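Local coordinates for sugar ABC transporter, sugar-binding protein (Streptococcus pneumoniae, PDB 2HEU), which probably captures sugars outside the bacterial cell and passes them to an ABC transporter for uptake, at residues A[167-172]-A[375-380]; A[174-179]-A[237-242]; A[220-225]-A[383-388]. All blocks are in the same frame, centred on the assembly; numbering follows the deposited sequence.

All three contacts gather in one lobe of the solute-binding protein fold, contact 2 lying nearest the centre of the chain and contact 3 farthest. Contact 1 is buried and contact 2 partly so, and their centres are about 7 Å apart; a methionine carries the first, a tryptophan and a tyrosine the second, both by apolar packing. Contact 3 lies at the surface, where charges, a water and a bare glycine backbone take the place of apolar side chains. Helix 370-382 links contacts 1 and 3: it offers M377 to contact 1, while Y379 OH and V380 O hold D222 and R225 of contact 3. The loop leading to helix 178-189 similarly serves contacts 1 and 2.

Contact 1: residues A[167-172]-A[375-380]; sequences FGIAGA and LTMNYV
M377 reaches from helix 370-382 to the loop 167-172, where its CG lies 3.5 Å from G171 O and its CA is 6.7 Å from that of G171. With CG anti to the backbone N (chi1 -171°) the chain leaves the helix toward the loop, and bends at chi2 and chi3 then fold the thioether along it. SD rests 3.9 Å from G171 CA. The terminal methyl makes the closest approach: CE is 3.3 Å from A170 O and 4.0 Å from I169 CG2, the I169 branch anti to its own backbone N. The I169 and M377 chains run alongside one another in opposite senses, while A174 and L177 also pack on the methionine. In the two-lobed solute-binding fold this joins a helix late in the chain to the loop ahead of helix 178-189, which is itself tied by backbone bonds from G168 to M253 and from G171 to W234. Two residues on, Y379 packs instead on I218 and M221 of helix 212-222. V380 again points its CB toward the loop, but V380 CG1 stays 4.8 Å from I169 CG2, and the valine packs on W234 and M221.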
# COMPACT_ATOMS: atom_id res chain seq x y z
N PHE A 167 6.90 -20.21 -5.94
CA PHE A 167 6.09 -19.04 -6.14
C PHE A 167 4.97 -19.22 -7.12
O PHE A 167 5.11 -19.85 -8.16
CB PHE A 167 6.92 -17.85 -6.76
CG PHE A 167 8.07 -17.39 -5.86
CD1 PHE A 167 7.85 -16.75 -4.65
CD2 PHE A 167 9.37 -17.56 -6.32
CE1 PHE A 167 8.91 -16.28 -3.90
CE2 PHE A 167 10.44 -17.06 -5.54
CZ PHE A 167 10.21 -16.44 -4.37
N GLY A 168 3.86 -18.53 -6.84
CA GLY A 168 2.88 -18.15 -7.86
C GLY A 168 3.17 -16.73 -8.32
O GLY A 168 3.11 -15.81 -7.54
N ILE A 169 3.49 -16.57 -9.59
CA ILE A 169 3.78 -15.27 -10.20
C ILE A 169 2.75 -15.06 -11.33
O ILE A 169 2.54 -15.93 -12.18
CB ILE A 169 5.21 -15.16 -10.75
CG1 ILE A 169 6.23 -15.38 -9.63
CG2 ILE A 169 5.45 -13.85 -11.44
CD1 ILE A 169 6.25 -14.35 -8.51
N ALA A 170 2.14 -13.90 -11.28
CA ALA A 170 1.09 -13.55 -12.24
C ALA A 170 1.77 -12.83 -13.46
O ALA A 170 1.77 -11.61 -13.52
CB ALA A 170 0.03 -12.64 -11.60
N GLY A 171 2.30 -13.61 -14.39
CA GLY A 171 3.00 -13.04 -15.51
C GLY A 171 2.22 -12.04 -16.35
O GLY A 171 2.84 -11.17 -16.98
N ALA A 172 0.90 -12.20 -16.38
CA ALA A 172 0.05 -11.28 -17.14
C ALA A 172 -0.28 -10.00 -16.36
O ALA A 172 -0.80 -9.07 -16.99
CB ALA A 172 -1.24 -11.96 -17.55
N LEU A 375 8.61 -3.14 -16.75
CA LEU A 375 10.02 -3.51 -16.85
C LEU A 375 10.38 -4.57 -15.82
O LEU A 375 11.25 -5.43 -16.06
CB LEU A 375 10.92 -2.30 -16.76
CG LEU A 375 11.02 -1.52 -15.44
CD1 LEU A 375 12.03 -2.13 -14.47
CD2 LEU A 375 11.33 -0.04 -15.67
N THR A 376 9.71 -4.57 -14.67
CA THR A 376 9.96 -5.53 -13.64
C THR A 376 9.55 -6.93 -14.10
O THR A 376 10.33 -7.90 -14.05
CB THR A 376 9.20 -5.16 -12.36
OG1 THR A 376 9.69 -3.88 -11.88
CG2 THR A 376 9.39 -6.21 -11.26
N MET A 377 8.30 -7.05 -14.58
CA MET A 377 7.80 -8.37 -15.00
C MET A 377 8.55 -8.81 -16.26
O MET A 377 8.81 -10.02 -16.43
CB MET A 377 6.31 -8.32 -15.23
CG MET A 377 5.68 -9.70 -15.46
SD MET A 377 5.90 -10.86 -14.10
CE MET A 377 4.68 -10.26 -12.95
N ASN A 378 8.88 -7.89 -17.15
CA ASN A 378 9.60 -8.31 -18.38
C ASN A 378 10.95 -8.85 -18.03
O ASN A 378 11.44 -9.74 -18.74
CB ASN A 378 9.75 -7.12 -19.34
CG ASN A 378 8.50 -6.80 -20.09
OD1 ASN A 378 7.48 -7.46 -19.91
ND2 ASN A 378 8.46 -5.72 -20.85
N TYR A 379 11.59 -8.39 -16.97
CA TYR A 379 12.84 -9.00 -16.53
C TYR A 379 12.60 -10.42 -16.02
O TYR A 379 13.36 -11.34 -16.33
CB TYR A 379 13.56 -8.14 -15.46
CG TYR A 379 14.86 -8.78 -15.05
CD1 TYR A 379 15.95 -8.75 -15.91
CD2 TYR A 379 14.99 -9.46 -13.88
CE1 TYR A 379 17.12 -9.42 -15.62
CE2 TYR A 379 16.15 -10.13 -13.53
CZ TYR A 379 17.23 -10.12 -14.44
OH TYR A 379 18.38 -10.79 -14.19
N VAL A 380 11.57 -10.63 -15.22
CA VAL A 380 11.25 -12.01 -14.78
C VAL A 380 11.05 -12.90 -16.02
O VAL A 380 11.54 -14.02 -16.03
CB VAL A 380 10.10 -12.02 -13.81
CG1 VAL A 380 9.79 -13.48 -13.37
CG2 VAL A 380 10.38 -11.15 -12.60

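Contact 2: residues A[174-179]-A[237-242]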
# COMPACT_ATOMS: atom_id res chain seq x y z
N ALA A 174 1.62 -7.46 -14.30
CA ALA A 174 2.92 -6.92 -13.86
C ALA A 174 2.83 -6.12 -12.57
O ALA A 174 3.80 -6.11 -11.80
CB ALA A 174 3.49 -6.04 -14.99
N TRP A 175 1.69 -5.44 -12.34
CA TRP A 175 1.56 -4.63 -11.11
C TRP A 175 1.84 -5.44 -9.88
O TRP A 175 2.24 -4.88 -8.84
CB TRP A 175 0.17 -4.01 -11.03
CG TRP A 175 -0.97 -4.96 -10.89
CD1 TRP A 175 -1.81 -5.43 -11.88
CD2 TRP A 175 -1.44 -5.55 -9.69
NE1 TRP A 175 -2.78 -6.25 -11.33
CE2 TRP A 175 -2.54 -6.35 -9.99
CE3 TRP A 175 -1.04 -5.49 -8.35
CZ2 TRP A 175 -3.30 -7.08 -8.99
CZ3 TRP A 175 -1.74 -6.23 -7.40
CH2 TRP A 175 -2.84 -7.00 -7.76
N THR A 176 1.61 -6.75 -9.89
CA THR A 176 1.80 -7.55 -8.73
C THR A 176 3.23 -7.52 -8.15
O THR A 176 3.39 -7.81 -6.97
CB THR A 176 1.37 -9.05 -8.95
OG1 THR A 176 2.21 -9.61 -9.96
CG2 THR A 176 -0.11 -9.19 -9.30
N LEU A 177 4.19 -7.23 -9.01
CA LEU A 177 5.61 -7.15 -8.60
C LEU A 177 6.13 -5.73 -8.38
O LEU A 177 7.31 -5.56 -8.12
CB LEU A 177 6.50 -7.90 -9.61
CG LEU A 177 6.25 -9.39 -9.69
CD1 LEU A 177 7.26 -10.01 -10.65
CD2 LEU A 177 6.29 -10.06 -8.31
N ASN A 178 5.23 -4.74 -8.44
CA ASN A 178 5.70 -3.35 -8.15
C ASN A 178 6.33 -3.32 -6.76
O ASN A 178 7.45 -2.81 -6.61
CB ASN A 178 4.46 -2.44 -8.25
CG ASN A 178 4.81 -1.01 -8.10
OD1 ASN A 178 3.89 -0.25 -7.53
ND2 ASN A 178 5.85 -0.53 -8.62
N GLY A 179 5.64 -3.82 -5.73
CA GLY A 179 6.22 -3.77 -4.42
C GLY A 179 7.49 -4.55 -4.29
O GLY A 179 8.41 -4.17 -3.57
N ALA A 237 -0.41 -16.01 -16.46
CA ALA A 237 -1.29 -16.10 -15.31
C ALA A 237 -1.65 -14.72 -14.80
O ALA A 237 -0.83 -13.78 -14.76
CB ALA A 237 -0.57 -16.86 -14.23
N GLY A 238 -2.90 -14.57 -14.37
CA GLY A 238 -3.38 -13.37 -13.77
C GLY A 238 -3.37 -13.45 -12.24
O GLY A 238 -3.12 -14.46 -11.59
N TYR A 239 -3.70 -12.31 -11.66
CA TYR A 239 -3.84 -12.19 -10.18
C TYR A 239 -4.69 -13.27 -9.64
O TYR A 239 -4.29 -13.95 -8.65
CB TYR A 239 -4.37 -10.81 -9.85
CG TYR A 239 -4.65 -10.55 -8.41
CD1 TYR A 239 -3.62 -10.55 -7.46
CD2 TYR A 239 -5.88 -10.33 -7.99
CE1 TYR A 239 -3.91 -10.24 -6.11
CE2 TYR A 239 -6.18 -10.03 -6.66
CZ TYR A 239 -5.17 -9.99 -5.74
OH TYR A 239 -5.40 -9.66 -4.40
N THR A 240 -5.91 -13.48 -10.14
CA THR A 240 -6.78 -14.48 -9.52
C THR A 240 -6.20 -15.88 -9.64
O THR A 240 -6.38 -16.71 -8.77
CB THR A 240 -8.23 -14.48 -10.12
OG1 THR A 240 -8.16 -14.66 -11.54
CG2 THR A 240 -8.90 -13.17 -9.71
N ASP A 241 -5.46 -16.13 -10.72
CA ASP A 241 -4.84 -17.42 -10.90
C ASP A 241 -3.84 -17.67 -9.79
O ASP A 241 -3.74 -18.83 -9.30
CB ASP A 241 -4.13 -17.52 -12.24
CG ASP A 241 -5.04 -17.41 -13.46
OD1 ASP A 241 -6.24 -17.76 -13.38
OD2 ASP A 241 -4.49 -17.04 -14.54
N VAL A 242 -3.00 -16.69 -9.42
CA VAL A 242 -2.01 -16.91 -8.33
C VAL A 242 -2.60 -16.85 -6.95
O VAL A 242 -2.09 -17.54 -6.06
CB VAL A 242 -0.75 -15.98 -8.42
CG1 VAL A 242 -0.15 -16.18 -9.83
CG2 VAL A 242 -1.08 -14.54 -8.11
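The 3-10 turn of 174-177 and the first turn of helix 239-247 come nearest at T176 and Y239, whose CA atoms stand 7.4 Å apart. The contact thus brings together the starts of two helices, 178-189 and 239-247, in one lobe of the solute-binding fold, with N256 of strand 253-257 touching W175, T176 and Y239. Nearly everything that crosses is aromatic. The far corner of the W175 six-membered ring lies over one face of Y239 near its rim: W175 CH2 is 3.6 Å from Y239 CD1, and W175 CZ2 3.8 Å from Y239 CG. The planes are inclined at 49° with centroids 5.1 Å apart, a tilted packing that is neither a stack nor a T-shape. W175 reaches across because its CG lies between the backbone N and the carbonyl carbon (chi1 64°), and Y239 meets it with CG anti to its own N. T176 CG2 lies over one face of W175, toward its rim, and comes within 4.2 Å of Y239 CD1, leaving OG1 to bond D173 O. D173 serves the other side too, its OD2 accepting from Y239 N. At the N-cap G238, a glycine without a side chain to cap with, the first helical turn is closed from D241: G238 N gives its hydrogen to D241 OD2 at 2.9 Å, nearly straight at 170° but from above the carboxylate plane.

Contact 3: residues A[220-225]-A[383-388]; sequences VMDILR and GDKQGM
D222 OD2 takes a hydrogen from a water at 2.7 Å, and in one of the two conformers modelled for K385 the same water accepts from K385 NZ at 2.8 Å, so that in this conformer a single solvent molecule bridges the two segments. OD1 of the same carboxylate is bonded to the hydroxyl of Y379; both oxygens have a partner, which would be consistent with an ionised carboxylate. The contact joins segment 220-225, which helix 212-222 runs into, to the tight turn between helices 370-382 and 385-396, on the surface of one lobe of the solute-binding fold. The lysine comes in roughly perpendicular to the aspartate. Their charged atoms, D222 OD2 and K385 NZ, remain 4.5 Å apart, too far for a salt bridge; a bend at the end of the lysine chain (chi4 82°) turns NZ to the water. Farther along, R225 is likewise modelled twice, and one conformer lays a face of its guanidinium over G383 CA, which sits 3.4 Å from the plane at its centre. Bends at chi2 and chi3 bring the group there, and NE bonds V380 O, so in this conformer the arginine serves a late carbonyl of helix 370-382 while its face covers the residue that follows the helix. G383 ends that helix with a positive phi of 71°, and the chain turns at once into the next one. D384 is its N-cap: OD1 accepts from G387 N at 2.9 Å, the N-H approaching from well above the carboxylate plane.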
# COMPACT_ATOMS: atom_id res chain seq x y z
N VAL A 220 18.26 -9.55 -6.26
CA VAL A 220 16.94 -9.74 -5.61
C VAL A 220 15.90 -10.18 -6.66
O VAL A 220 15.11 -11.11 -6.44
CB VAL A 220 16.53 -8.53 -4.83
CG1 VAL A 220 15.15 -8.75 -4.20
CG2 VAL A 220 17.54 -8.20 -3.74
N MET A 221 15.87 -9.53 -7.83
CA MET A 221 14.97 -9.95 -8.90
C MET A 221 15.24 -11.37 -9.34
O MET A 221 14.29 -12.11 -9.69
CB MET A 221 15.06 -8.99 -10.09
CG MET A 221 14.43 -7.64 -9.87
SD MET A 221 12.71 -7.65 -9.35
CE MET A 221 11.98 -8.73 -10.60
N ASP A 222 16.51 -11.79 -9.34
CA ASP A 222 16.86 -13.11 -9.79
C ASP A 222 16.37 -14.21 -8.90
O ASP A 222 16.31 -15.36 -9.32
CB ASP A 222 18.39 -13.24 -10.04
CG ASP A 222 18.82 -12.70 -11.35
OD1 ASP A 222 17.99 -12.50 -12.26
OD2 ASP A 222 20.05 -12.51 -11.55
N ILE A 223 15.96 -13.90 -7.66
CA ILE A 223 15.31 -14.92 -6.83
C ILE A 223 14.08 -15.48 -7.53
O ILE A 223 13.75 -16.65 -7.43
CB ILE A 223 14.98 -14.32 -5.44
CG1 ILE A 223 16.27 -13.95 -4.71
CG2 ILE A 223 14.13 -15.27 -4.60
CD1 ILE A 223 16.09 -13.12 -3.44
N LEU A 224 13.38 -14.59 -8.26
CA LEU A 224 12.17 -14.97 -9.02
C LEU A 224 12.44 -15.68 -10.30
O LEU A 224 11.50 -16.10 -11.00
CB LEU A 224 11.29 -13.73 -9.26
CG LEU A 224 10.90 -12.92 -8.04
CD1 LEU A 224 9.97 -11.79 -8.48
CD2 LEU A 224 10.28 -13.79 -6.94
N ARG A 225 13.72 -15.83 -10.67
CA ARG A 225 14.19 -16.43 -11.91
C ARG A 225 14.89 -17.76 -11.66
O ARG A 225 15.35 -18.40 -12.61
CB ARG A 225 15.12 -15.46 -12.68
CG ARG A 225 14.44 -14.14 -13.03
CD ARG A 225 14.88 -13.59 -14.40
NE ARG A 225 14.41 -14.30 -15.59
CZ ARG A 225 15.06 -15.19 -16.34
NH1 ARG A 225 16.34 -15.40 -16.15
NH2 ARG A 225 14.43 -15.76 -17.34
N GLY A 383 14.96 -12.22 -18.37
CA GLY A 383 16.27 -12.19 -17.83
C GLY A 383 17.23 -11.20 -18.51
O GLY A 383 18.45 -11.31 -18.29
N ASP A 384 16.72 -10.28 -19.29
CA ASP A 384 17.59 -9.35 -20.05
C ASP A 384 18.03 -8.20 -19.12
O ASP A 384 17.27 -7.24 -18.90
CB ASP A 384 16.87 -8.87 -21.29
CG ASP A 384 17.73 -7.96 -22.13
OD1 ASP A 384 18.82 -7.58 -21.73
OD2 ASP A 384 17.18 -7.62 -23.21
N LYS A 385 19.20 -8.30 -18.55
CA LYS A 385 19.67 -7.29 -17.57
C LYS A 385 19.89 -5.94 -18.19
O LYS A 385 19.41 -4.94 -17.67
CB LYS A 385 20.95 -7.81 -16.86
CG LYS A 385 20.83 -9.16 -16.23
CD LYS A 385 22.12 -9.54 -15.60
CE LYS A 385 22.05 -10.69 -14.69
NZ LYS A 385 22.09 -11.98 -15.52
N GLN A 386 20.65 -5.88 -19.29
CA GLN A 386 20.85 -4.59 -19.95
C GLN A 386 19.51 -4.00 -20.38
O GLN A 386 19.31 -2.79 -20.32
CB GLN A 386 21.83 -4.73 -21.11
CG GLN A 386 22.17 -3.34 -21.74
CD GLN A 386 22.98 -2.51 -20.75
OE1 GLN A 386 22.49 -1.39 -20.37
NE2 GLN A 386 24.09 -2.94 -20.33
N GLY A 387 18.61 -4.83 -20.89
CA GLY A 387 17.32 -4.36 -21.29
C GLY A 387 16.57 -3.71 -20.14
O GLY A 387 15.90 -2.71 -20.29
N MET A 388 16.65 -4.33 -18.94
CA MET A 388 15.99 -3.75 -17.78
C MET A 388 16.60 -2.40 -17.41
O MET A 388 15.88 -1.46 -17.10
CB MET A 388 16.01 -4.75 -16.59
CG MET A 388 15.33 -4.19 -15.38
SD MET A 388 14.98 -5.36 -14.09
CE MET A 388 16.60 -5.86 -13.52
O HOH W 1 21.56 -13.73 -13.40